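Local coordinates for protein spondin-1 (Homo sapiens, PDB 3COO) that is a secreted extracellular-matrix glycoprotein probably active in cell adhesion, whose reelin-N domain, described here, binds heparin, at residues S23-A28 / R145-Q150; G90-I95 / I121-I126; E97-F102 / T111-R116; V135-S140 / K157-Q162. One frame throughout, in Å; residues are numbered along the deposited sequence. Where two conformers were deposited one is given.

How the contacts relate
From the N terminus the chain first lays down 23-28, which waits more than a hundred residues for 145-150; contact 1 therefore closes the longest loop. Inside it, contact 2 joins 90-95 to 121-126, and contact 3, a beta hairpin of 97-102 and 111-116, is nested within contact 2. Contact 4 opens at 135-140, inside the loop of contact 1, and closes at 157-162, beyond it, so these two cross. Contact 2 belongs to a four-stranded antiparallel sheet, whereas contacts 3 and 4 lie in the mixed sheet facing it. Trp125 links contact 2 to contact 4, Ile94 links it to contact 3, and Phe149 of contact 1 packs on Lys138 and Ser140 of contact 4.

Contact 1: residues S23-A28 / R145-Q150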
loop_
_atom_site.group_PDB
_atom_site.type_symbol
_atom_site.label_atom_id
_atom_site.label_comp_id
_atom_site.label_asym_id
_atom_site.label_seq_id
_atom_site.Cartn_x
_atom_site.Cartn_y
_atom_site.Cartn_z
ATOM N N SER A 23 11.753 -0.575 18.016
ATOM C CA SER A 23 11.527 0.791 18.492
ATOM C C SER A 23 10.465 1.498 17.650
ATOM O O SER A 23 9.848 2.444 18.096
ATOM C CB SER A 23 12.830 1.573 18.502
ATOM O OG SER A 23 13.228 1.813 17.154
ATOM N N ARG A 24 10.209 1.005 16.442
ATOM C CA ARG A 24 9.255 1.661 15.537
ATOM C C ARG A 24 7.888 0.970 15.479
ATOM O O ARG A 24 7.073 1.283 14.621
ATOM C CB ARG A 24 9.852 1.773 14.123
ATOM C CG ARG A 24 11.084 2.676 14.083
ATOM C CD ARG A 24 11.639 2.588 12.689
ATOM N NE ARG A 24 12.960 3.192 12.549
ATOM C CZ ARG A 24 13.611 3.237 11.387
ATOM N NH1 ARG A 24 13.049 2.735 10.285
ATOM N NH2 ARG A 24 14.812 3.787 11.324
ATOM N N ILE A 25 7.613 0.100 16.433
ATOM C CA ILE A 25 6.348 -0.646 16.483
ATOM C C ILE A 25 5.606 -0.104 17.708
ATOM O O ILE A 25 6.055 -0.297 18.831
ATOM C CB ILE A 25 6.592 -2.185 16.646
ATOM C CG1 ILE A 25 7.269 -2.801 15.400
ATOM C CG2 ILE A 25 5.284 -2.958 16.957
ATOM C CD1 ILE A 25 6.486 -2.720 14.120
ATOM N N LEU A 26 4.485 0.577 17.491
ATOM C CA LEU A 26 3.815 1.328 18.579
ATOM C C LEU A 26 2.324 1.067 18.542
ATOM O O LEU A 26 1.837 0.569 17.525
ATOM C CB LEU A 26 4.083 2.831 18.424
ATOM C CG LEU A 26 5.530 3.347 18.468
ATOM C CD1 LEU A 26 5.567 4.857 18.323
ATOM C CD2 LEU A 26 6.199 2.910 19.774
ATOM N N ARG A 27 1.604 1.384 19.635
ATOM C CA ARG A 27 0.135 1.273 19.657
ATOM C C ARG A 27 -0.426 2.625 19.333
ATOM O O ARG A 27 -0.012 3.606 19.935
ATOM C CB ARG A 27 -0.410 0.921 21.038
ATOM C CG ARG A 27 -0.319 -0.472 21.464
ATOM C CD ARG A 27 -0.537 -0.507 22.979
ATOM N NE ARG A 27 -1.945 -0.617 23.329
ATOM C CZ ARG A 27 -2.396 -0.901 24.549
ATOM N NH1 ARG A 27 -3.700 -0.989 24.745
ATOM N NH2 ARG A 27 -1.552 -1.053 25.578
ATOM N N ALA A 28 -1.400 2.685 18.436
ATOM C CA ALA A 28 -2.148 3.912 18.223
ATOM C C ALA A 28 -2.908 4.321 19.496
ATOM O O ALA A 28 -3.512 3.469 20.163
ATOM C CB ALA A 28 -3.089 3.731 17.021
ATOM N N ARG A 145 7.298 5.511 8.565
ATOM C CA ARG A 145 8.524 5.147 9.283
ATOM C C ARG A 145 8.190 4.519 10.669
ATOM O O ARG A 145 8.754 3.487 11.051
ATOM C CB ARG A 145 9.484 6.346 9.382
ATOM C CG ARG A 145 10.796 6.058 10.141
ATOM C CD ARG A 145 11.778 7.209 9.927
ATOM N NE ARG A 145 13.053 7.077 10.652
ATOM C CZ ARG A 145 14.215 6.728 10.082
ATOM N NH1 ARG A 145 14.283 6.426 8.782
ATOM N NH2 ARG A 145 15.318 6.663 10.819
ATOM N N ILE A 146 7.226 5.113 11.361
ATOM C CA ILE A 146 6.674 4.557 12.585
ATOM C C ILE A 146 5.343 3.902 12.260
ATOM O O ILE A 146 4.465 4.512 11.603
ATOM C CB ILE A 146 6.423 5.626 13.637
ATOM C CG1 ILE A 146 7.654 6.541 13.793
ATOM C CG2 ILE A 146 5.972 4.946 14.979
ATOM C CD1 ILE A 146 8.889 5.822 14.383
ATOM N N ILE A 147 5.218 2.669 12.724
ATOM C CA ILE A 147 4.089 1.790 12.431
ATOM C C ILE A 147 3.199 1.732 13.679
ATOM O O ILE A 147 3.604 1.215 14.730
ATOM C CB ILE A 147 4.560 0.379 12.064
ATOM C CG1 ILE A 147 5.796 0.389 11.133
ATOM C CG2 ILE A 147 3.393 -0.492 11.478
ATOM C CD1 ILE A 147 5.484 0.474 9.690
ATOM N N TYR A 148 2.018 2.330 13.567
ATOM C CA TYR A 148 1.047 2.375 14.654
ATOM C C TYR A 148 0.021 1.322 14.373
ATOM O O TYR A 148 -0.352 1.087 13.190
ATOM C CB TYR A 148 0.371 3.742 14.712
ATOM C CG TYR A 148 1.293 4.846 15.146
ATOM C CD1 TYR A 148 2.008 5.606 14.203
ATOM C CD2 TYR A 148 1.472 5.111 16.483
ATOM C CE1 TYR A 148 2.860 6.611 14.621
ATOM C CE2 TYR A 148 2.307 6.092 16.909
ATOM C CZ TYR A 148 2.996 6.841 15.967
ATOM O OH TYR A 148 3.817 7.812 16.427
ATOM N N PHE A 149 -0.338 0.577 15.412
ATOM C CA PHE A 149 -1.236 -0.570 15.244
ATOM C C PHE A 149 -2.501 -0.234 16.032
ATOM O O PHE A 149 -2.432 0.433 17.077
ATOM C CB PHE A 149 -0.625 -1.883 15.796
ATOM C CG PHE A 149 0.485 -2.462 14.956
ATOM C CD1 PHE A 149 1.789 -1.944 15.024
ATOM C CD2 PHE A 149 0.232 -3.506 14.076
ATOM C CE1 PHE A 149 2.821 -2.521 14.230
ATOM C CE2 PHE A 149 1.250 -4.106 13.307
ATOM C CZ PHE A 149 2.547 -3.582 13.381
ATOM N N GLN A 150 -3.655 -0.704 15.564
ATOM C CA GLN A 150 -4.907 -0.457 16.299
ATOM C C GLN A 150 -5.109 -1.552 17.356
ATOM O O GLN A 150 -4.813 -2.747 17.093
ATOM C CB GLN A 150 -6.107 -0.399 15.338
ATOM C CG GLN A 150 -6.134 0.824 14.378
ATOM C CD GLN A 150 -6.268 2.192 15.090
ATOM O OE1 GLN A 150 -5.555 3.146 14.761
ATOM N NE2 GLN A 150 -7.186 2.289 16.057
HETATM O O HOH W 1 10.197 1.282 10.042
#
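Ile25, Leu26 and Arg27 pair in parallel with Ile147, Tyr148 and Phe149, forming a two-stranded parallel sheet within the Reeler domain. The evidence is the alternating bond pattern: Ile147 N gives to Arg24 O, Leu26 N to Ile147 O at 3.0 Å, Phe149 N to Leu26 O, and Ala28 N to Phe149 O at 2.8 Å. On one face, Ile25 CD1 meets the ring edge of Phe149, 3.7 Å from CE1. On the other, Leu26 lies side by side with Tyr148, its CD1 3.8 Å from CE2 of that ring, and the same methyl presses tightly on Ile146 CG2 at 3.4 Å. With CG anti to the carbonyl carbon (chi1 -61°) and an extended chi2, Leu26 brings CD1 against both. Further out, Ile25 and Phe149 both reach Ile74, which places their face against strand 72-77 of the mixed sheet, while Arg27 turns its NE to Asp151 in a salt bridge. At the other end, Arg24 NH2 lies 3.0 Å from Arg145 NH2, over the face of the Arg145 guanidinium: two like-charged donors, not a hydrogen bond. A water at the in-plane edge of the Arg24 guanidinium accepts from NH1 and donates to Arg145 O at 2.8 Å.

Contact 2: residues G90-I95 / I121-I126; sequences GTFQII and IQVFWI
Four main-chain bonds hold Thr91 and Gln93 to Ile126 and Phe124, the edge pairing of an antiparallel sheet in a domain of the E-set clan. Thr91 N reaches Ile126 O in the carbonyl plane, on a lone pair, whereas the return bond, Ile126 N to Thr91 O at 2.8 Å, comes from above the plane of the Thr91 carbonyl. Gln93 N to Phe124 O is equally short, 2.8 Å, and Phe124 N to Gln93 O is longer at 3.1 Å. Phe92 and Trp125 form the non-hydrogen-bonded pair between them, and their side chains make an edge-to-face contact. The indole edge, led by CD1, stands over the Phe92 ring; the centroids of its five-membered ring and of the Phe92 ring are 4.8 Å apart, the planes at 52°. Trp125 NE1 donates to Ala89 O. Phe92 also touches Leu73 and Ala75 of strand 72-77, so this pair faces the opposing sheet. On the outer face, Ile95 CD1 sits 3.6 Å from the Phe124 ring centroid and 9° off the normal, a CH-pi contact. An alanine at Phe124 is likely to leave the Ile95 CD1 methyl without the ring face it rests on. A water takes the Ile95 N-H at 2.9 Å and donates to Gln122 O.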
loop_
_atom_site.group_PDB
_atom_site.type_symbol
_atom_site.label_atom_id
_atom_site.label_comp_id
_atom_site.label_asym_id
_atom_site.label_seq_id
_atom_site.Cartn_x
_atom_site.Cartn_y
_atom_site.Cartn_z
ATOM N N GLY A 90 5.002 -15.790 20.937
ATOM C CA GLY A 90 4.948 -16.900 19.963
ATOM C C GLY A 90 5.956 -16.694 18.857
ATOM O O GLY A 90 6.800 -15.761 18.925
ATOM N N THR A 91 5.872 -17.518 17.816
ATOM C CA THR A 91 6.831 -17.424 16.734
ATOM C C THR A 91 6.194 -17.423 15.331
ATOM O O THR A 91 5.602 -18.438 14.907
ATOM C CB THR A 91 7.765 -18.631 16.836
ATOM O OG1 THR A 91 8.153 -18.773 18.211
ATOM C CG2 THR A 91 8.995 -18.451 15.957
ATOM N N PHE A 92 6.341 -16.315 14.603
ATOM C CA PHE A 92 5.959 -16.317 13.182
ATOM C C PHE A 92 6.892 -17.173 12.376
ATOM O O PHE A 92 8.080 -17.294 12.711
ATOM C CB PHE A 92 5.882 -14.895 12.615
ATOM C CG PHE A 92 4.665 -14.148 13.073
ATOM C CD1 PHE A 92 3.406 -14.540 12.633
ATOM C CD2 PHE A 92 4.783 -13.043 13.915
ATOM C CE1 PHE A 92 2.267 -13.849 13.062
ATOM C CE2 PHE A 92 3.644 -12.364 14.359
ATOM C CZ PHE A 92 2.392 -12.766 13.913
ATOM N N GLN A 93 6.353 -17.796 11.322
ATOM C CA GLN A 93 7.147 -18.593 10.427
ATOM C C GLN A 93 6.794 -18.177 9.012
ATOM O O GLN A 93 5.621 -18.111 8.669
ATOM C CB GLN A 93 6.743 -20.042 10.563
ATOM C CG GLN A 93 7.921 -21.000 10.548
ATOM C CD GLN A 93 8.560 -21.080 11.942
ATOM O OE1 GLN A 93 8.471 -20.138 12.710
ATOM N NE2 GLN A 93 9.253 -22.170 12.228
ATOM N N ILE A 94 7.796 -17.976 8.168
ATOM C CA ILE A 94 7.538 -17.470 6.806
ATOM C C ILE A 94 7.033 -18.642 5.966
ATOM O O ILE A 94 7.510 -19.740 6.147
ATOM C CB ILE A 94 8.809 -16.873 6.180
ATOM C CG1 ILE A 94 9.297 -15.686 7.058
ATOM C CG2 ILE A 94 8.585 -16.485 4.665
ATOM C CD1 ILE A 94 8.236 -14.625 7.318
ATOM N N ILE A 95 6.037 -18.393 5.126
ATOM C CA ILE A 95 5.545 -19.380 4.143
ATOM C C ILE A 95 6.099 -19.025 2.744
ATOM O O ILE A 95 6.716 -19.856 2.105
ATOM C CB ILE A 95 3.991 -19.447 4.107
ATOM C CG1 ILE A 95 3.432 -20.007 5.440
ATOM C CG2 ILE A 95 3.458 -20.311 2.851
ATOM C CD1 ILE A 95 1.898 -20.029 5.516
ATOM N N ILE A 121 -1.959 -12.294 1.977
ATOM C CA ILE A 121 -0.691 -12.866 2.404
ATOM C C ILE A 121 -0.972 -13.843 3.567
ATOM O O ILE A 121 -1.968 -13.689 4.268
ATOM C CB ILE A 121 0.367 -11.811 2.812
ATOM C CG1 ILE A 121 -0.065 -10.917 3.991
ATOM C CG2 ILE A 121 0.826 -10.971 1.566
ATOM C CD1 ILE A 121 0.323 -11.488 5.374
ATOM N N GLN A 122 -0.091 -14.823 3.770
ATOM C CA GLN A 122 -0.272 -15.768 4.869
ATOM C C GLN A 122 1.044 -16.109 5.520
ATOM O O GLN A 122 2.078 -16.128 4.854
ATOM C CB GLN A 122 -0.850 -17.093 4.379
ATOM C CG GLN A 122 -2.151 -17.096 3.650
ATOM C CD GLN A 122 -2.580 -18.524 3.288
ATOM O OE1 GLN A 122 -2.678 -18.863 2.124
ATOM N NE2 GLN A 122 -2.764 -19.382 4.315
ATOM N N VAL A 123 0.985 -16.405 6.824
ATOM C CA VAL A 123 2.131 -16.801 7.618
ATOM C C VAL A 123 1.675 -17.871 8.627
ATOM O O VAL A 123 0.471 -17.943 8.978
ATOM C CB VAL A 123 2.737 -15.534 8.332
ATOM C CG1 VAL A 123 1.777 -14.988 9.390
ATOM C CG2 VAL A 123 4.107 -15.840 8.947
ATOM N N PHE A 124 2.602 -18.706 9.110
ATOM C CA PHE A 124 2.270 -19.517 10.298
ATOM C C PHE A 124 2.665 -18.760 11.546
ATOM O O PHE A 124 3.598 -17.934 11.537
ATOM C CB PHE A 124 2.946 -20.908 10.297
ATOM C CG PHE A 124 2.642 -21.759 9.079
ATOM C CD1 PHE A 124 1.341 -22.232 8.839
ATOM C CD2 PHE A 124 3.656 -22.133 8.197
ATOM C CE1 PHE A 124 1.058 -23.037 7.756
ATOM C CE2 PHE A 124 3.384 -23.002 7.095
ATOM C CZ PHE A 124 2.071 -23.439 6.850
ATOM N N TRP A 125 1.953 -19.043 12.634
ATOM C CA TRP A 125 2.304 -18.457 13.928
ATOM C C TRP A 125 2.212 -19.593 14.926
ATOM O O TRP A 125 1.175 -20.301 15.013
ATOM C CB TRP A 125 1.360 -17.315 14.292
ATOM C CG TRP A 125 1.566 -16.770 15.724
ATOM C CD1 TRP A 125 2.544 -15.909 16.136
ATOM C CD2 TRP A 125 0.760 -17.039 16.883
ATOM N NE1 TRP A 125 2.403 -15.604 17.475
ATOM C CE2 TRP A 125 1.317 -16.300 17.964
ATOM C CE3 TRP A 125 -0.362 -17.854 17.125
ATOM C CZ2 TRP A 125 0.774 -16.333 19.260
ATOM C CZ3 TRP A 125 -0.905 -17.885 18.439
ATOM C CH2 TRP A 125 -0.361 -17.099 19.466
ATOM N N ILE A 126 3.332 -19.888 15.571
ATOM C CA ILE A 126 3.389 -20.991 16.527
ATOM C C ILE A 126 3.061 -20.467 17.927
ATOM O O ILE A 126 3.740 -19.574 18.412
ATOM C CB ILE A 126 4.775 -21.689 16.498
ATOM C CG1 ILE A 126 5.053 -22.291 15.096
ATOM C CG2 ILE A 126 4.886 -22.783 17.619
ATOM C CD1 ILE A 126 6.462 -22.733 14.922
HETATM O O HOH W 2 6.114 -19.912 19.894
HETATM O O HOH W 3 4.721 -15.913 4.406
#

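Contact 3: residues E97-F102 / T111-R116; sequences EEETQF and TESTPR
Strands 100-103 and 110-112 form a beta hairpin in which Gln101 and Thr111 exchange two main-chain bonds, both 2.9 Å between N and O, Thr100 faces Glu112 in a non-hydrogen-bonded pair, and Ser113 N adds a bond to Glu99 O. Past the strand ends, Glu99 carries the contact. Arg116 grips its carboxylate side-on with two nitrogens, NH1 to OE1 at 2.7 Å and NE to OE2 at 2.9 Å. Both oxygens are met on their syn sides, and both lie near the guanidinium plane, which is turned 31° from the carboxylate. Thr114 OG1 donates to OE2 from the opposite face to Arg116 NE. The Arg116 chain bends at chi3 (-70°), which turns the NE edge of the guanidinium onto Glu99. With an alanine in place of Glu99, the Arg116 guanidinium would probably lose its carboxylate mate and be free to turn, and Thr114 OG1 would lack this acceptor. Glu112 OE1 makes a salt bridge with Arg145 of the second subunit, and Glu112 OE2 accepts from Phe71 N. Within its own strand, Thr111 OG1 bonds to Glu112 O at 2.9 Å.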
loop_
_atom_site.group_PDB
_atom_site.type_symbol
_atom_site.label_atom_id
_atom_site.label_comp_id
_atom_site.label_asym_id
_atom_site.label_seq_id
_atom_site.Cartn_x
_atom_site.Cartn_y
_atom_site.Cartn_z
ATOM N N GLU A 97 8.755 -17.154 1.071
ATOM C CA GLU A 97 10.004 -16.454 1.386
ATOM C C GLU A 97 10.348 -15.480 0.286
ATOM O O GLU A 97 11.154 -14.584 0.503
ATOM C CB GLU A 97 11.166 -17.426 1.610
ATOM C CG GLU A 97 10.849 -18.596 2.560
ATOM C CD GLU A 97 11.528 -18.479 3.901
ATOM O OE1 GLU A 97 11.837 -17.316 4.327
ATOM O OE2 GLU A 97 11.732 -19.549 4.538
ATOM N N GLU A 98 9.680 -15.601 -0.865
ATOM C CA GLU A 98 9.997 -14.782 -2.022
ATOM C C GLU A 98 9.658 -13.373 -1.751
ATOM O O GLU A 98 10.459 -12.475 -2.019
ATOM C CB GLU A 98 9.273 -15.241 -3.293
ATOM C CG GLU A 98 10.113 -16.198 -4.041
ATOM C CD GLU A 98 11.314 -15.524 -4.700
ATOM O OE1 GLU A 98 11.180 -14.414 -5.269
ATOM O OE2 GLU A 98 12.398 -16.131 -4.666
ATOM N N GLU A 99 8.477 -13.167 -1.188
ATOM C CA GLU A 99 8.030 -11.810 -1.084
ATOM C C GLU A 99 7.450 -11.399 0.315
ATOM O O GLU A 99 6.967 -10.285 0.461
ATOM C CB GLU A 99 7.204 -11.434 -2.335
ATOM C CG GLU A 99 8.022 -11.542 -3.698
ATOM C CD GLU A 99 7.426 -10.749 -4.841
ATOM O OE1 GLU A 99 7.813 -10.977 -6.024
ATOM O OE2 GLU A 99 6.589 -9.870 -4.563
ATOM N N THR A 100 7.534 -12.290 1.316
ATOM C CA THR A 100 7.450 -11.910 2.748
ATOM C C THR A 100 8.750 -12.212 3.508
ATOM O O THR A 100 9.546 -13.068 3.104
ATOM C CB THR A 100 6.270 -12.538 3.582
ATOM O OG1 THR A 100 6.430 -13.959 3.728
ATOM C CG2 THR A 100 4.909 -12.218 2.974
ATOM N N GLN A 101 8.955 -11.506 4.624
ATOM C CA GLN A 101 10.210 -11.628 5.358
ATOM C C GLN A 101 10.015 -11.130 6.777
ATOM O O GLN A 101 9.027 -10.503 7.078
ATOM C CB GLN A 101 11.323 -10.783 4.676
ATOM C CG GLN A 101 11.016 -9.271 4.619
ATOM C CD GLN A 101 12.185 -8.462 4.045
ATOM O OE1 GLN A 101 12.764 -7.628 4.725
ATOM N NE2 GLN A 101 12.555 -8.744 2.852
ATOM N N PHE A 102 10.985 -11.399 7.636
ATOM C CA PHE A 102 11.022 -10.764 8.934
ATOM C C PHE A 102 11.517 -9.365 8.763
ATOM O O PHE A 102 12.368 -9.075 7.930
ATOM C CB PHE A 102 11.895 -11.561 9.909
ATOM C CG PHE A 102 11.322 -12.924 10.206
ATOM C CD1 PHE A 102 10.099 -13.053 10.897
ATOM C CD2 PHE A 102 11.956 -14.071 9.738
ATOM C CE1 PHE A 102 9.531 -14.342 11.143
ATOM C CE2 PHE A 102 11.405 -15.352 10.000
ATOM C CZ PHE A 102 10.184 -15.461 10.705
ATOM N N THR A 111 6.948 -8.593 7.475
ATOM C CA THR A 111 6.544 -7.594 6.471
ATOM C C THR A 111 6.586 -8.183 5.067
ATOM O O THR A 111 7.042 -9.295 4.872
ATOM C CB THR A 111 7.495 -6.343 6.439
ATOM O OG1 THR A 111 8.777 -6.714 5.908
ATOM C CG2 THR A 111 7.674 -5.701 7.799
ATOM N N GLU A 112 6.223 -7.374 4.067
ATOM C CA GLU A 112 6.435 -7.729 2.661
ATOM C C GLU A 112 7.948 -7.647 2.333
ATOM O O GLU A 112 8.689 -6.991 3.042
ATOM C CB GLU A 112 5.635 -6.763 1.773
ATOM C CG GLU A 112 6.357 -5.382 1.526
ATOM C CD GLU A 112 6.338 -4.421 2.704
ATOM O OE1 GLU A 112 6.992 -3.382 2.584
ATOM O OE2 GLU A 112 5.682 -4.648 3.741
ATOM N N SER A 113 8.417 -8.296 1.272
ATOM C CA SER A 113 9.755 -7.923 0.733
ATOM C C SER A 113 9.770 -7.055 -0.525
ATOM O O SER A 113 10.839 -6.580 -0.928
ATOM C CB SER A 113 10.616 -9.141 0.469
ATOM O OG SER A 113 9.880 -10.071 -0.264
ATOM N N THR A 114 8.617 -6.893 -1.172
ATOM C CA THR A 114 8.483 -5.992 -2.327
ATOM C C THR A 114 7.151 -5.274 -2.200
ATOM O O THR A 114 6.250 -5.800 -1.565
ATOM C CB THR A 114 8.432 -6.792 -3.682
ATOM O OG1 THR A 114 7.263 -7.621 -3.673
ATOM C CG2 THR A 114 9.658 -7.636 -3.867
ATOM N N PRO A 115 6.984 -4.124 -2.893
ATOM C CA PRO A 115 5.703 -3.426 -2.793
ATOM C C PRO A 115 4.718 -3.920 -3.875
ATOM O O PRO A 115 3.886 -3.169 -4.309
ATOM C CB PRO A 115 6.101 -1.959 -3.054
ATOM C CG PRO A 115 7.227 -2.043 -3.987
ATOM C CD PRO A 115 7.920 -3.389 -3.776
ATOM N N ARG A 116 4.779 -5.206 -4.243
ATOM C CA ARG A 116 3.804 -5.755 -5.179
ATOM C C ARG A 116 2.356 -5.575 -4.703
ATOM O O ARG A 116 2.086 -5.772 -3.541
ATOM C CB ARG A 116 4.088 -7.250 -5.364
ATOM C CG ARG A 116 3.274 -7.880 -6.474
ATOM C CD ARG A 116 3.497 -9.394 -6.438
ATOM N NE ARG A 116 4.844 -9.745 -6.868
ATOM C CZ ARG A 116 5.262 -9.888 -8.125
ATOM N NH1 ARG A 116 6.527 -10.255 -8.319
ATOM N NH2 ARG A 116 4.478 -9.630 -9.197
#

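Contact 4: residues V135-S140 / K157-Q162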
loop_
_atom_site.group_PDB
_atom_site.type_symbol
_atom_site.label_atom_id
_atom_site.label_comp_id
_atom_site.label_asym_id
_atom_site.label_seq_id
_atom_site.Cartn_x
_atom_site.Cartn_y
_atom_site.Cartn_z
ATOM N N VAL A 135 -2.768 -13.271 23.910
ATOM C CA VAL A 135 -1.963 -12.665 22.854
ATOM C C VAL A 135 -2.853 -11.882 21.868
ATOM O O VAL A 135 -3.950 -12.326 21.559
ATOM C CB VAL A 135 -1.157 -13.796 22.108
ATOM C CG1 VAL A 135 -0.432 -13.251 20.877
ATOM C CG2 VAL A 135 -0.143 -14.392 23.087
ATOM N N ILE A 136 -2.381 -10.748 21.344
ATOM C CA ILE A 136 -3.116 -10.022 20.327
ATOM C C ILE A 136 -2.271 -10.054 19.046
ATOM O O ILE A 136 -1.148 -9.557 19.041
ATOM C CB ILE A 136 -3.349 -8.527 20.713
ATOM C CG1 ILE A 136 -3.778 -8.366 22.180
ATOM C CG2 ILE A 136 -4.354 -7.850 19.761
ATOM C CD1 ILE A 136 -5.091 -8.972 22.546
ATOM N N LEU A 137 -2.811 -10.675 17.998
ATOM C CA LEU A 137 -2.205 -10.704 16.668
ATOM C C LEU A 137 -2.716 -9.434 16.001
ATOM O O LEU A 137 -3.922 -9.152 16.072
ATOM C CB LEU A 137 -2.660 -11.959 15.881
ATOM C CG LEU A 137 -2.014 -13.336 16.153
ATOM C CD1 LEU A 137 -2.269 -13.751 17.552
ATOM C CD2 LEU A 137 -2.619 -14.453 15.253
ATOM N N LYS A 138 -1.802 -8.664 15.384
ATOM C CA LYS A 138 -2.137 -7.346 14.858
ATOM C C LYS A 138 -1.480 -7.118 13.495
ATOM O O LYS A 138 -0.309 -7.429 13.299
ATOM C CB LYS A 138 -1.670 -6.254 15.856
ATOM C CG LYS A 138 -2.374 -6.373 17.252
ATOM C CD LYS A 138 -2.343 -5.087 18.115
ATOM C CE LYS A 138 -0.964 -4.475 18.281
ATOM N NZ LYS A 138 -0.917 -3.462 19.428
ATOM N N ALA A 139 -2.221 -6.540 12.564
ATOM C CA ALA A 139 -1.641 -6.149 11.281
ATOM C C ALA A 139 -1.792 -4.643 11.087
ATOM O O ALA A 139 -2.713 -4.022 11.647
ATOM C CB ALA A 139 -2.313 -6.945 10.109
ATOM N N SER A 140 -0.862 -4.038 10.349
ATOM C CA SER A 140 -1.043 -2.656 9.921
ATOM C C SER A 140 -0.788 -2.553 8.417
ATOM O O SER A 140 0.105 -3.225 7.894
ATOM C CB SER A 140 -0.095 -1.732 10.679
ATOM O OG SER A 140 -0.036 -0.486 10.041
ATOM N N LYS A 157 -6.704 -9.839 16.141
ATOM C CA LYS A 157 -7.425 -10.970 16.722
ATOM C C LYS A 157 -6.765 -11.341 18.038
ATOM O O LYS A 157 -5.560 -11.523 18.088
ATOM C CB LYS A 157 -7.408 -12.193 15.798
ATOM C CG LYS A 157 -7.925 -11.948 14.390
ATOM C CD LYS A 157 -9.441 -11.679 14.351
ATOM C CE LYS A 157 -9.765 -10.710 13.221
ATOM N NZ LYS A 157 -10.996 -11.116 12.508
ATOM N N LYS A 158 -7.567 -11.442 19.088
ATOM C CA LYS A 158 -7.121 -11.847 20.414
ATOM C C LYS A 158 -7.259 -13.374 20.620
ATOM O O LYS A 158 -8.307 -13.965 20.300
ATOM C CB LYS A 158 -7.973 -11.114 21.476
ATOM C CG LYS A 158 -7.697 -11.501 22.944
ATOM C CD LYS A 158 -8.424 -10.544 23.901
ATOM C CE LYS A 158 -8.331 -11.023 25.326
ATOM N NZ LYS A 158 -9.019 -10.110 26.312
ATOM N N LEU A 159 -6.211 -14.001 21.158
ATOM C CA LEU A 159 -6.278 -15.413 21.521
ATOM C C LEU A 159 -5.725 -15.642 22.933
ATOM O O LEU A 159 -4.598 -15.243 23.233
ATOM C CB LEU A 159 -5.484 -16.230 20.500
ATOM C CG LEU A 159 -6.026 -16.434 19.080
ATOM C CD1 LEU A 159 -4.945 -17.003 18.156
ATOM C CD2 LEU A 159 -7.251 -17.370 19.136
ATOM N N CYS A 160 -6.512 -16.259 23.810
ATOM C CA CYS A 160 -6.026 -16.604 25.140
ATOM C C CYS A 160 -5.773 -18.098 25.255
ATOM O O CYS A 160 -6.208 -18.856 24.384
ATOM C CB CYS A 160 -7.015 -16.148 26.212
ATOM S SG CYS A 160 -7.350 -14.370 26.086
ATOM N N GLU A 161 -5.077 -18.508 26.321
ATOM C CA GLU A 161 -4.863 -19.935 26.620
ATOM C C GLU A 161 -6.168 -20.657 26.886
ATOM O O GLU A 161 -7.030 -20.155 27.609
ATOM C CB GLU A 161 -3.928 -20.147 27.806
ATOM C CG GLU A 161 -2.522 -19.685 27.497
ATOM C CD GLU A 161 -1.617 -19.821 28.692
ATOM O OE1 GLU A 161 -1.315 -18.771 29.359
ATOM O OE2 GLU A 161 -1.257 -20.997 28.959
ATOM N N GLN A 162 -6.281 -21.832 26.264
ATOM C CA GLN A 162 -7.524 -22.570 26.151
ATOM C C GLN A 162 -7.829 -23.239 27.453
ATOM O O GLN A 162 -7.845 -24.458 27.517
ATOM C CB GLN A 162 -7.389 -23.627 25.056
ATOM C CG GLN A 162 -8.711 -24.160 24.549
ATOM C CD GLN A 162 -8.597 -24.628 23.130
ATOM O OE1 GLN A 162 -8.103 -25.723 22.872
ATOM N NE2 GLN A 162 -9.040 -23.795 22.188
#
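The torsions of Ile136 and Lys158 bring their side chains together across the pair: Ile136 sets CG1 anti to its carbonyl carbon (chi1 -44°) and folds CD1 over at chi2, while Lys158 places CG anti to its own N (chi1 176°) and runs straight outward. The Ile136 CD1 methyl thus rests across the base of the lysine, 3.7 Å from Lys158 CG and about as far from CB, leaving the lysine tip to run on to a salt bridge of NZ with Glu78. These two residues form the non-hydrogen-bonded pair of an antiparallel arrangement, bounded by two hydrogen-bonded ones. Val135 N gives to Leu159 O at 2.8 Å, almost straight at 175°, and Leu159 N answers to Val135 O. Leu137 N donates to Lys157 O at 2.9 Å, with Lys157 N returning to Leu137 O. On the face away from Ile136, Leu137 CD1 and Leu159 CD1 approach loosely, at 4.3 Å; Trp125 also packs on that face, against Val135 and Leu159. Cys160 is tied to Cys134 by a disulfide. No helix takes part in this all-beta domain: strand 135-140 bonds on its far side to strand 72-77, and strand 156-161 borders the short edge strand 49-50 through Cys160 and Tyr50.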